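Long-range contacts in 27kDa outer membrane protein (Silicibacter pomeroyi, PDB 3GYK), which probably acts as a thiol-disulfide oxidoreductase through its DsbA-like thioredoxin domain, the part of the longer protein present in this crystal structure: residues E28-N33 against Y58-I63; Y32-C37 against N143-F148; L17-G22 against D51-L56. One frame throughout, in Å; residues are numbered along the deposited sequence. Where two conformers were deposited one is given.

Interaction 1 of 3, residues E28-N33 against Y58-I63; sequences EFFDYN and YREWPI
Glu28 and Phe29 run parallel to Tyr58 and Arg59, the axes of strand segments 28-30 and 58-60 approaching to 5.0 Å at 22°, and backbone bonds join Arg59 N to Glu28 O, Phe30 N to Arg59 O and Trp61 N to Phe30 O. On one face of this pair the Phe29 ring lies beneath the aliphatic part of Arg59, whose CG sits 3.7 Å from the Phe29 ring centroid in a CH-pi contact; the arginine then bends away to a salt bridge with Asp11. The other face carries Glu28, Phe30, Tyr58 and Glu60. Phe30 turns its edge to the face of Tyr58, CE2 of Phe30 standing 3.4 Å from CG of Tyr58 with the planes at 73°. Phe30 CG sits between its backbone N and carbonyl carbon (chi1 56°), which swings the ring across toward Tyr58 and Glu60. Tyr32 OH donates to the syn lone pair of Glu60 OE2 at 2.6 Å, and that oxygen has a second partner in Tyr84, so two tyrosine hydroxyls grip this one oxygen of the buried carboxylate. One water joins Glu60 OE1 to Phe30 O, and another links Glu28 OE1 with Tyr58 OH. Past the strands, Asp31 OD2 accepts from Ile63 N at 2.7 Å, while OD1 closes an Asx turn with Asn33 N and also meets Ser68. The two strands belong to a beta-alpha-beta unit connected by helix 35-50; helices 66-77 and 84-92 cover the Phe30 and Glu60 face, and helix 124-140 packs against Phe29 and Trp61.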
loop_
_atom_site.group_PDB
_atom_site.type_symbol
_atom_site.label_atom_id
_atom_site.label_comp_id
_atom_site.label_asym_id
_atom_site.label_seq_id
_atom_site.Cartn_x
_atom_site.Cartn_y
_atom_site.Cartn_z
ATOM N N GLU A 28 -2.901 -4.553 -1.342
ATOM C CA GLU A 28 -2.759 -3.713 -2.539
ATOM C C GLU A 28 -1.273 -3.486 -2.793
ATOM O O GLU A 28 -0.516 -3.188 -1.858
ATOM C CB GLU A 28 -3.423 -2.339 -2.328
ATOM C CG GLU A 28 -3.344 -1.487 -3.616
ATOM C CD GLU A 28 -3.922 -0.072 -3.494
ATOM O OE1 GLU A 28 -4.485 0.273 -2.436
ATOM O OE2 GLU A 28 -3.752 0.711 -4.484
ATOM N N PHE A 29 -0.873 -3.643 -4.056
ATOM C CA PHE A 29 0.482 -3.315 -4.517
ATOM C C PHE A 29 0.333 -1.999 -5.279
ATOM O O PHE A 29 -0.485 -1.901 -6.213
ATOM C CB PHE A 29 0.961 -4.382 -5.506
ATOM C CG PHE A 29 1.367 -5.715 -4.867
ATOM C CD1 PHE A 29 2.699 -6.141 -4.894
ATOM C CD2 PHE A 29 0.395 -6.569 -4.299
ATOM C CE1 PHE A 29 3.084 -7.371 -4.351
ATOM C CE2 PHE A 29 0.764 -7.813 -3.754
ATOM C CZ PHE A 29 2.102 -8.212 -3.759
ATOM N N PHE A 30 1.137 -0.993 -4.941
ATOM C CA PHE A 30 0.914 0.327 -5.544
ATOM C C PHE A 30 2.207 1.150 -5.656
ATOM O O PHE A 30 3.234 0.813 -5.039
ATOM C CB PHE A 30 -0.100 1.128 -4.689
ATOM C CG PHE A 30 0.324 1.276 -3.254
ATOM C CD1 PHE A 30 1.233 2.255 -2.886
ATOM C CD2 PHE A 30 -0.154 0.388 -2.277
ATOM C CE1 PHE A 30 1.655 2.383 -1.561
ATOM C CE2 PHE A 30 0.287 0.498 -0.943
ATOM C CZ PHE A 30 1.176 1.501 -0.590
ATOM N N ASP A 31 2.104 2.230 -6.448
ATOM C CA ASP A 31 3.217 3.166 -6.733
ATOM C C ASP A 31 2.574 4.548 -6.679
ATOM O O ASP A 31 1.497 4.755 -7.258
ATOM C CB ASP A 31 3.774 2.836 -8.134
ATOM C CG ASP A 31 4.901 3.763 -8.584
ATOM O OD1 ASP A 31 4.670 4.994 -8.632
ATOM O OD2 ASP A 31 5.992 3.247 -8.934
ATOM N N TYR A 32 3.227 5.494 -5.988
ATOM C CA TYR A 32 2.643 6.831 -5.774
ATOM C C TYR A 32 2.499 7.684 -7.030
ATOM O O TYR A 32 1.793 8.670 -6.994
ATOM C CB TYR A 32 3.372 7.628 -4.655
ATOM C CG TYR A 32 3.163 6.997 -3.303
ATOM C CD1 TYR A 32 1.930 7.125 -2.638
ATOM C CD2 TYR A 32 4.178 6.258 -2.696
ATOM C CE1 TYR A 32 1.707 6.499 -1.387
ATOM C CE2 TYR A 32 3.976 5.634 -1.433
ATOM C CZ TYR A 32 2.746 5.764 -0.794
ATOM O OH TYR A 32 2.562 5.125 0.417
ATOM N N ASN A 33 3.123 7.273 -8.141
ATOM C CA ASN A 33 2.998 7.973 -9.398
ATOM C C ASN A 33 2.111 7.267 -10.422
ATOM O O ASN A 33 1.985 7.715 -11.580
ATOM C CB ASN A 33 4.385 8.231 -9.969
ATOM C CG ASN A 33 5.075 9.407 -9.270
ATOM O OD1 ASN A 33 4.481 10.476 -9.143
ATOM N ND2 ASN A 33 6.314 9.210 -8.821
ATOM N N TYR A 58 -0.559 -3.406 2.894
ATOM C CA TYR A 58 0.069 -2.640 1.816
ATOM C C TYR A 58 1.427 -3.175 1.397
ATOM O O TYR A 58 2.301 -3.430 2.253
ATOM C CB TYR A 58 0.215 -1.185 2.256
ATOM C CG TYR A 58 -1.021 -0.335 2.068
ATOM C CD1 TYR A 58 -2.172 -0.833 1.456
ATOM C CD2 TYR A 58 -1.007 0.990 2.441
ATOM C CE1 TYR A 58 -3.292 -0.008 1.230
ATOM C CE2 TYR A 58 -2.114 1.811 2.232
ATOM C CZ TYR A 58 -3.242 1.311 1.620
ATOM O OH TYR A 58 -4.326 2.136 1.428
ATOM N N ARG A 59 1.615 -3.320 0.080
ATOM C CA ARG A 59 2.917 -3.607 -0.490
ATOM C C ARG A 59 3.333 -2.385 -1.328
ATOM O O ARG A 59 2.749 -2.097 -2.404
ATOM C CB ARG A 59 2.876 -4.834 -1.429
ATOM C CG ARG A 59 2.518 -6.198 -0.765
ATOM C CD ARG A 59 3.325 -6.540 0.506
ATOM N NE ARG A 59 4.764 -6.284 0.419
ATOM C CZ ARG A 59 5.639 -6.750 1.307
ATOM N NH1 ARG A 59 5.200 -7.547 2.312
ATOM N NH2 ARG A 59 6.930 -6.391 1.239
ATOM N N GLU A 60 4.329 -1.675 -0.830
ATOM C CA GLU A 60 4.920 -0.576 -1.598
ATOM C C GLU A 60 5.731 -1.221 -2.691
ATOM O O GLU A 60 6.687 -1.966 -2.412
ATOM C CB GLU A 60 5.821 0.251 -0.673
ATOM C CG GLU A 60 5.071 0.914 0.464
ATOM C CD GLU A 60 4.629 2.353 0.099
ATOM O OE1 GLU A 60 4.995 2.829 -0.997
ATOM O OE2 GLU A 60 3.945 2.997 0.929
ATOM N N TRP A 61 5.350 -0.948 -3.944
ATOM C CA TRP A 61 6.008 -1.553 -5.102
ATOM C C TRP A 61 6.360 -0.450 -6.097
ATOM O O TRP A 61 5.671 -0.246 -7.112
ATOM C CB TRP A 61 5.098 -2.620 -5.736
ATOM C CG TRP A 61 5.777 -3.430 -6.796
ATOM C CD1 TRP A 61 7.124 -3.701 -6.900
ATOM C CD2 TRP A 61 5.155 -4.066 -7.921
ATOM N NE1 TRP A 61 7.371 -4.458 -8.024
ATOM C CE2 TRP A 61 6.185 -4.702 -8.660
ATOM C CE3 TRP A 61 3.822 -4.177 -8.367
ATOM C CZ2 TRP A 61 5.938 -5.408 -9.843
ATOM C CZ3 TRP A 61 3.582 -4.889 -9.561
ATOM C CH2 TRP A 61 4.622 -5.489 -10.266
ATOM N N PRO A 62 7.408 0.328 -5.760
ATOM C CA PRO A 62 7.804 1.442 -6.630
ATOM C C PRO A 62 8.440 0.918 -7.938
ATOM O O PRO A 62 9.483 0.253 -7.908
ATOM C CB PRO A 62 8.807 2.213 -5.769
ATOM C CG PRO A 62 9.421 1.132 -4.848
ATOM C CD PRO A 62 8.171 0.316 -4.487
ATOM N N ILE A 63 7.785 1.198 -9.056
ATOM C CA ILE A 63 8.196 0.672 -10.370
ATOM C C ILE A 63 8.245 1.737 -11.453
ATOM O O ILE A 63 8.663 1.454 -12.563
ATOM C CB ILE A 63 7.302 -0.542 -10.813
ATOM C CG1 ILE A 63 5.821 -0.147 -10.868
ATOM C CG2 ILE A 63 7.533 -1.764 -9.859
ATOM C CD1 ILE A 63 4.865 -1.240 -11.452
HETATM O O HOH W 1 -5.419 2.424 -0.993
HETATM O O HOH W 2 5.213 2.401 -3.706
#

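Interaction 2 of 3, residues Y32-C37 against N143-F148; sequences YNCPYC and NGTPSF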
loop_
_atom_site.group_PDB
_atom_site.type_symbol
_atom_site.label_atom_id
_atom_site.label_comp_id
_atom_site.label_asym_id
_atom_site.label_seq_id
_atom_site.Cartn_x
_atom_site.Cartn_y
_atom_site.Cartn_z
ATOM N N TYR A 32 3.227 5.494 -5.988
ATOM C CA TYR A 32 2.643 6.831 -5.774
ATOM C C TYR A 32 2.499 7.684 -7.030
ATOM O O TYR A 32 1.793 8.670 -6.994
ATOM C CB TYR A 32 3.372 7.628 -4.655
ATOM C CG TYR A 32 3.163 6.997 -3.303
ATOM C CD1 TYR A 32 1.930 7.125 -2.638
ATOM C CD2 TYR A 32 4.178 6.258 -2.696
ATOM C CE1 TYR A 32 1.707 6.499 -1.387
ATOM C CE2 TYR A 32 3.976 5.634 -1.433
ATOM C CZ TYR A 32 2.746 5.764 -0.794
ATOM O OH TYR A 32 2.562 5.125 0.417
ATOM N N ASN A 33 3.123 7.273 -8.141
ATOM C CA ASN A 33 2.998 7.973 -9.398
ATOM C C ASN A 33 2.111 7.267 -10.422
ATOM O O ASN A 33 1.985 7.715 -11.580
ATOM C CB ASN A 33 4.385 8.231 -9.969
ATOM C CG ASN A 33 5.075 9.407 -9.270
ATOM O OD1 ASN A 33 4.481 10.476 -9.143
ATOM N ND2 ASN A 33 6.314 9.210 -8.821
ATOM N N CYS A 34 1.466 6.194 -9.980
ATOM C CA CYS A 34 0.593 5.431 -10.857
ATOM C C CYS A 34 -0.817 6.043 -10.899
ATOM O O CYS A 34 -1.504 6.116 -9.858
ATOM C CB CYS A 34 0.599 3.980 -10.386
ATOM S SG CYS A 34 -0.675 2.949 -11.179
ATOM N N PRO A 35 -1.269 6.471 -12.088
ATOM C CA PRO A 35 -2.574 7.147 -12.201
ATOM C C PRO A 35 -3.724 6.266 -11.707
ATOM O O PRO A 35 -4.660 6.756 -11.046
ATOM C CB PRO A 35 -2.717 7.391 -13.703
ATOM C CG PRO A 35 -1.326 7.451 -14.210
ATOM C CD PRO A 35 -0.517 6.518 -13.361
ATOM N N TYR A 36 -3.679 4.971 -12.027
ATOM C CA TYR A 36 -4.749 4.114 -11.533
ATOM C C TYR A 36 -4.671 3.838 -10.033
ATOM O O TYR A 36 -5.695 3.591 -9.428
ATOM C CB TYR A 36 -4.832 2.798 -12.330
ATOM C CG TYR A 36 -5.703 2.851 -13.567
ATOM C CD1 TYR A 36 -5.154 2.695 -14.836
ATOM C CD2 TYR A 36 -7.093 2.971 -13.465
ATOM C CE1 TYR A 36 -5.954 2.712 -15.963
ATOM C CE2 TYR A 36 -7.899 2.972 -14.582
ATOM C CZ TYR A 36 -7.328 2.829 -15.830
ATOM O OH TYR A 36 -8.142 2.837 -16.944
ATOM N N CYS A 37 -3.470 3.836 -9.444
ATOM C CA CYS A 37 -3.355 3.799 -7.970
ATOM C C CYS A 37 -3.982 5.019 -7.326
ATOM O O CYS A 37 -4.679 4.918 -6.294
ATOM C CB CYS A 37 -1.890 3.680 -7.549
ATOM S SG CYS A 37 -1.184 2.074 -8.014
ATOM N N ASN A 143 1.970 -7.591 -13.243
ATOM C CA ASN A 143 2.839 -6.955 -14.238
ATOM C C ASN A 143 2.960 -5.464 -13.969
ATOM O O ASN A 143 3.772 -4.806 -14.587
ATOM C CB ASN A 143 2.235 -7.134 -15.646
ATOM C CG ASN A 143 3.201 -6.761 -16.740
ATOM O OD1 ASN A 143 4.277 -7.355 -16.882
ATOM N ND2 ASN A 143 2.825 -5.759 -17.536
ATOM N N GLY A 144 2.092 -4.922 -13.122
ATOM C CA GLY A 144 2.171 -3.495 -12.776
ATOM C C GLY A 144 1.163 -3.173 -11.694
ATOM O O GLY A 144 0.552 -4.090 -11.081
ATOM N N THR A 145 0.973 -1.884 -11.457
ATOM C CA THR A 145 0.131 -1.418 -10.342
ATOM C C THR A 145 -1.074 -0.649 -10.896
ATOM O O THR A 145 -0.978 -0.101 -11.996
ATOM C CB THR A 145 0.923 -0.462 -9.423
ATOM O OG1 THR A 145 1.433 0.619 -10.217
ATOM C CG2 THR A 145 2.104 -1.184 -8.811
ATOM N N PRO A 146 -2.216 -0.631 -10.169
ATOM C CA PRO A 146 -2.486 -1.363 -8.913
ATOM C C PRO A 146 -2.774 -2.829 -9.169
ATOM O O PRO A 146 -3.334 -3.172 -10.242
ATOM C CB PRO A 146 -3.739 -0.645 -8.336
ATOM C CG PRO A 146 -4.439 -0.117 -9.541
ATOM C CD PRO A 146 -3.378 0.175 -10.600
ATOM N N SER A 147 -2.341 -3.701 -8.252
ATOM C CA SER A 147 -2.817 -5.101 -8.248
ATOM C C SER A 147 -3.260 -5.460 -6.830
ATOM O O SER A 147 -2.685 -4.987 -5.845
ATOM C CB SER A 147 -1.731 -6.077 -8.707
ATOM O OG SER A 147 -1.407 -5.925 -10.088
ATOM N N PHE A 148 -4.282 -6.304 -6.733
ATOM C CA PHE A 148 -4.856 -6.650 -5.436
ATOM C C PHE A 148 -4.894 -8.160 -5.215
ATOM O O PHE A 148 -4.997 -8.955 -6.146
ATOM C CB PHE A 148 -6.303 -6.126 -5.328
ATOM C CG PHE A 148 -6.417 -4.627 -5.378
ATOM C CD1 PHE A 148 -6.381 -3.875 -4.210
ATOM C CD2 PHE A 148 -6.611 -3.975 -6.592
ATOM C CE1 PHE A 148 -6.516 -2.453 -4.250
ATOM C CE2 PHE A 148 -6.729 -2.575 -6.649
ATOM C CZ PHE A 148 -6.673 -1.811 -5.459
#
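Cys34 reaches Thr145 with its whole side chain. Its CB lies 3.5 Å from Thr145 OG1, and SG, carried anti to the backbone N (chi1 169°), stands 3.2 Å from Thr145 O and also close to Thr145 OG1 and Pro146 CD. The same sulfur caps the start of helix 35-50, accepting from Cys37 N at 3.4 Å, so Cys34 serves both as N-cap and as one of the residues through which the helix start meets Thr145 and Pro146. With an alanine in place of Cys34, Cys37 N would probably lose its capping sulfur, and Thr145 O and Pro146 CD the atom they pack against. Three residues on, Cys37 SG rests against Thr145 CB and the Pro146 ring, 3.7 Å from Pro146 CB. Tyr36 adds its CB, 3.5 Å from Pro146 CD, before its ring leads away toward Phe158. The peptide bond before Pro146 is cis, and the proline CB points toward the helix start, with CB and CD touching different residues of the CPYC sequence. Within 143-148, Ser147 OG donates to Gly144 O at the start of strand 147-150. A CxxC pair at a helix start facing a cis-proline is the hallmark of the redox site of thioredoxin-superfamily disulfide oxidoreductases; here both cysteines are free thiols, consistent with the reduced form of a DsbA-like site.

Interaction 3 of 3, residues L17-G22 against D51-L56; sequences LGNPEG and DPNVRL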
loop_
_atom_site.group_PDB
_atom_site.type_symbol
_atom_site.label_atom_id
_atom_site.label_comp_id
_atom_site.label_asym_id
_atom_site.label_seq_id
_atom_site.Cartn_x
_atom_site.Cartn_y
_atom_site.Cartn_z
ATOM N N LEU A 17 -3.740 -1.663 7.598
ATOM C CA LEU A 17 -4.793 -0.675 7.805
ATOM C C LEU A 17 -6.129 -1.381 7.954
ATOM O O LEU A 17 -6.184 -2.597 7.891
ATOM C CB LEU A 17 -4.845 0.309 6.624
ATOM C CG LEU A 17 -3.700 1.328 6.561
ATOM C CD1 LEU A 17 -2.405 0.669 6.115
ATOM C CD2 LEU A 17 -4.095 2.413 5.548
ATOM N N GLY A 18 -7.204 -0.622 8.191
ATOM C CA GLY A 18 -8.532 -1.239 8.331
ATOM C C GLY A 18 -8.562 -1.955 9.667
ATOM O O GLY A 18 -7.946 -1.497 10.647
ATOM N N ASN A 19 -9.257 -3.088 9.735
ATOM C CA ASN A 19 -9.423 -3.776 11.009
ATOM C C ASN A 19 -8.305 -4.821 11.103
ATOM O O ASN A 19 -8.270 -5.748 10.296
ATOM C CB ASN A 19 -10.806 -4.456 11.045
ATOM C CG ASN A 19 -11.136 -5.055 12.392
ATOM O OD1 ASN A 19 -10.253 -5.475 13.147
ATOM N ND2 ASN A 19 -12.423 -5.068 12.729
ATOM N N PRO A 20 -7.405 -4.708 12.093
ATOM C CA PRO A 20 -6.269 -5.654 12.101
ATOM C C PRO A 20 -6.705 -7.106 12.314
ATOM O O PRO A 20 -5.944 -8.011 12.010
ATOM C CB PRO A 20 -5.450 -5.218 13.318
ATOM C CG PRO A 20 -5.945 -3.846 13.659
ATOM C CD PRO A 20 -7.361 -3.777 13.236
ATOM N N GLU A 21 -7.896 -7.315 12.846
ATOM C CA GLU A 21 -8.441 -8.686 12.958
ATOM C C GLU A 21 -9.643 -8.965 12.042
ATOM O O GLU A 21 -10.464 -9.850 12.345
ATOM C CB GLU A 21 -8.804 -9.000 14.419
ATOM C CG GLU A 21 -7.605 -9.333 15.325
ATOM C CD GLU A 21 -6.714 -10.428 14.765
ATOM O OE1 GLU A 21 -7.230 -11.490 14.375
ATOM O OE2 GLU A 21 -5.499 -10.226 14.712
ATOM N N GLY A 22 -9.773 -8.194 10.963
ATOM C CA GLY A 22 -10.849 -8.383 9.977
ATOM C C GLY A 22 -10.764 -9.780 9.375
ATOM O O GLY A 22 -9.682 -10.352 9.346
ATOM N N ASP A 51 -17.001 -1.340 5.206
ATOM C CA ASP A 51 -16.829 -2.694 5.727
ATOM C C ASP A 51 -15.789 -2.702 6.847
ATOM O O ASP A 51 -14.583 -2.737 6.578
ATOM C CB ASP A 51 -16.382 -3.650 4.606
ATOM C CG ASP A 51 -16.548 -5.122 4.994
ATOM O OD1 ASP A 51 -16.377 -5.451 6.196
ATOM O OD2 ASP A 51 -16.870 -5.950 4.096
ATOM N N PRO A 52 -16.262 -2.685 8.107
ATOM C CA PRO A 52 -15.357 -2.617 9.247
ATOM C C PRO A 52 -14.687 -3.957 9.559
ATOM O O PRO A 52 -13.998 -4.067 10.575
ATOM C CB PRO A 52 -16.282 -2.206 10.401
ATOM C CG PRO A 52 -17.614 -2.757 10.051
ATOM C CD PRO A 52 -17.677 -2.689 8.518
ATOM N N ASN A 53 -14.902 -4.963 8.713
ATOM C CA ASN A 53 -14.326 -6.287 8.950
ATOM C C ASN A 53 -13.305 -6.650 7.865
ATOM O O ASN A 53 -13.033 -7.828 7.606
ATOM C CB ASN A 53 -15.454 -7.333 9.072
ATOM C CG ASN A 53 -15.025 -8.584 9.836
ATOM O OD1 ASN A 53 -14.087 -8.556 10.642
ATOM N ND2 ASN A 53 -15.763 -9.670 9.637
ATOM N N VAL A 54 -12.750 -5.623 7.219
ATOM C CA VAL A 54 -11.725 -5.797 6.160
ATOM C C VAL A 54 -10.395 -5.322 6.727
ATOM O O VAL A 54 -10.285 -4.231 7.306
ATOM C CB VAL A 54 -12.079 -4.989 4.888
ATOM C CG1 VAL A 54 -10.876 -4.902 3.926
ATOM C CG2 VAL A 54 -13.286 -5.633 4.146
ATOM N N ARG A 55 -9.402 -6.180 6.613
ATOM C CA ARG A 55 -8.035 -5.890 6.941
ATOM C C ARG A 55 -7.314 -5.536 5.643
ATOM O O ARG A 55 -7.440 -6.265 4.660
ATOM C CB ARG A 55 -7.437 -7.183 7.434
ATOM C CG ARG A 55 -6.068 -7.108 7.961
ATOM C CD ARG A 55 -5.977 -8.415 8.766
ATOM N NE ARG A 55 -4.656 -8.529 9.319
ATOM C CZ ARG A 55 -3.631 -9.051 8.666
ATOM N NH1 ARG A 55 -3.807 -9.562 7.450
ATOM N NH2 ARG A 55 -2.440 -9.078 9.254
ATOM N N LEU A 56 -6.527 -4.464 5.650
ATOM C CA LEU A 56 -5.889 -3.986 4.413
ATOM C C LEU A 56 -4.370 -3.963 4.555
ATOM O O LEU A 56 -3.843 -3.242 5.408
ATOM C CB LEU A 56 -6.395 -2.583 4.099
ATOM C CG LEU A 56 -5.747 -1.853 2.934
ATOM C CD1 LEU A 56 -6.192 -2.520 1.656
ATOM C CD2 LEU A 56 -6.222 -0.430 2.969
HETATM O O HOH W 3 -3.042 -7.710 11.776
#
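Extended torsions carry Arg55 (chi1 -174°, and nearly straight from CG to NE) alongside the turn at 19-22, while a chi1 of -173° directs the Asn19 amide at the 51-54 turn. They belong to a short antiparallel pairing and the turns beyond it, in which strand 16-18 forms one border of the mixed sheet of this thioredoxin-like domain. Leu17 and Leu56 make a hydrogen-bonded pair: Leu17 N meets Leu56 O at 2.7 Å, and Leu56 N returns a bond to Leu17 O. Asn19 N continues the pairing onto Val54 O. Gly18, opposite Arg55, has positive phi, and a CB there would collide with Val54 O. The side chains of Leu17 and Leu56 lie on the same face of the sheet, where Leu56 packs on Val44 and Val26 and Leu17 on Trp89.

Beyond the strands two type I turns nestle together. Asn19 OD1 accepts from Glu21 N in an Asx turn, and Asp51 OD1 does the same for Asn53 N, so each turn is braced by its first residue; Asp51 also forms a salt bridge with Arg172. Gly22 CA comes within 3.3 Å of Asn53 O. The guanidinium of Arg55 bonds to Thr25 and to Phe9 O, while water bridges its NH2 to Pro20 O, which NE reaches only weakly at 3.0 Å. Across the turns, Asn19 ND2 donates to Pro52 O at 2.8 Å, the acceptor lying in the plane of the amide.

Strand 54-60 serves two contacts: its C-terminal end pairs in parallel with strand 24-30 in interaction 1, its N-terminal end antiparallel with border strand 16-18 in interaction 3, and Tyr58 packs on Leu17 where they meet. Interaction 1 is the most buried, rich in aromatic rings and enclosed carboxylates. Interaction 3, centred about 19 Å from it, is only partly buried and relies on backbone, amide and guanidinium bonds between turns. Interaction 2 adjoins interaction 1, their centres about 6 Å apart: their ranges overlap at 32-33, Phe29 N probably bonds to Ser147 O, and Trp61 packs on Thr145. Smaller in area, it consists chiefly of sulfur and proline contacts at the probable redox site.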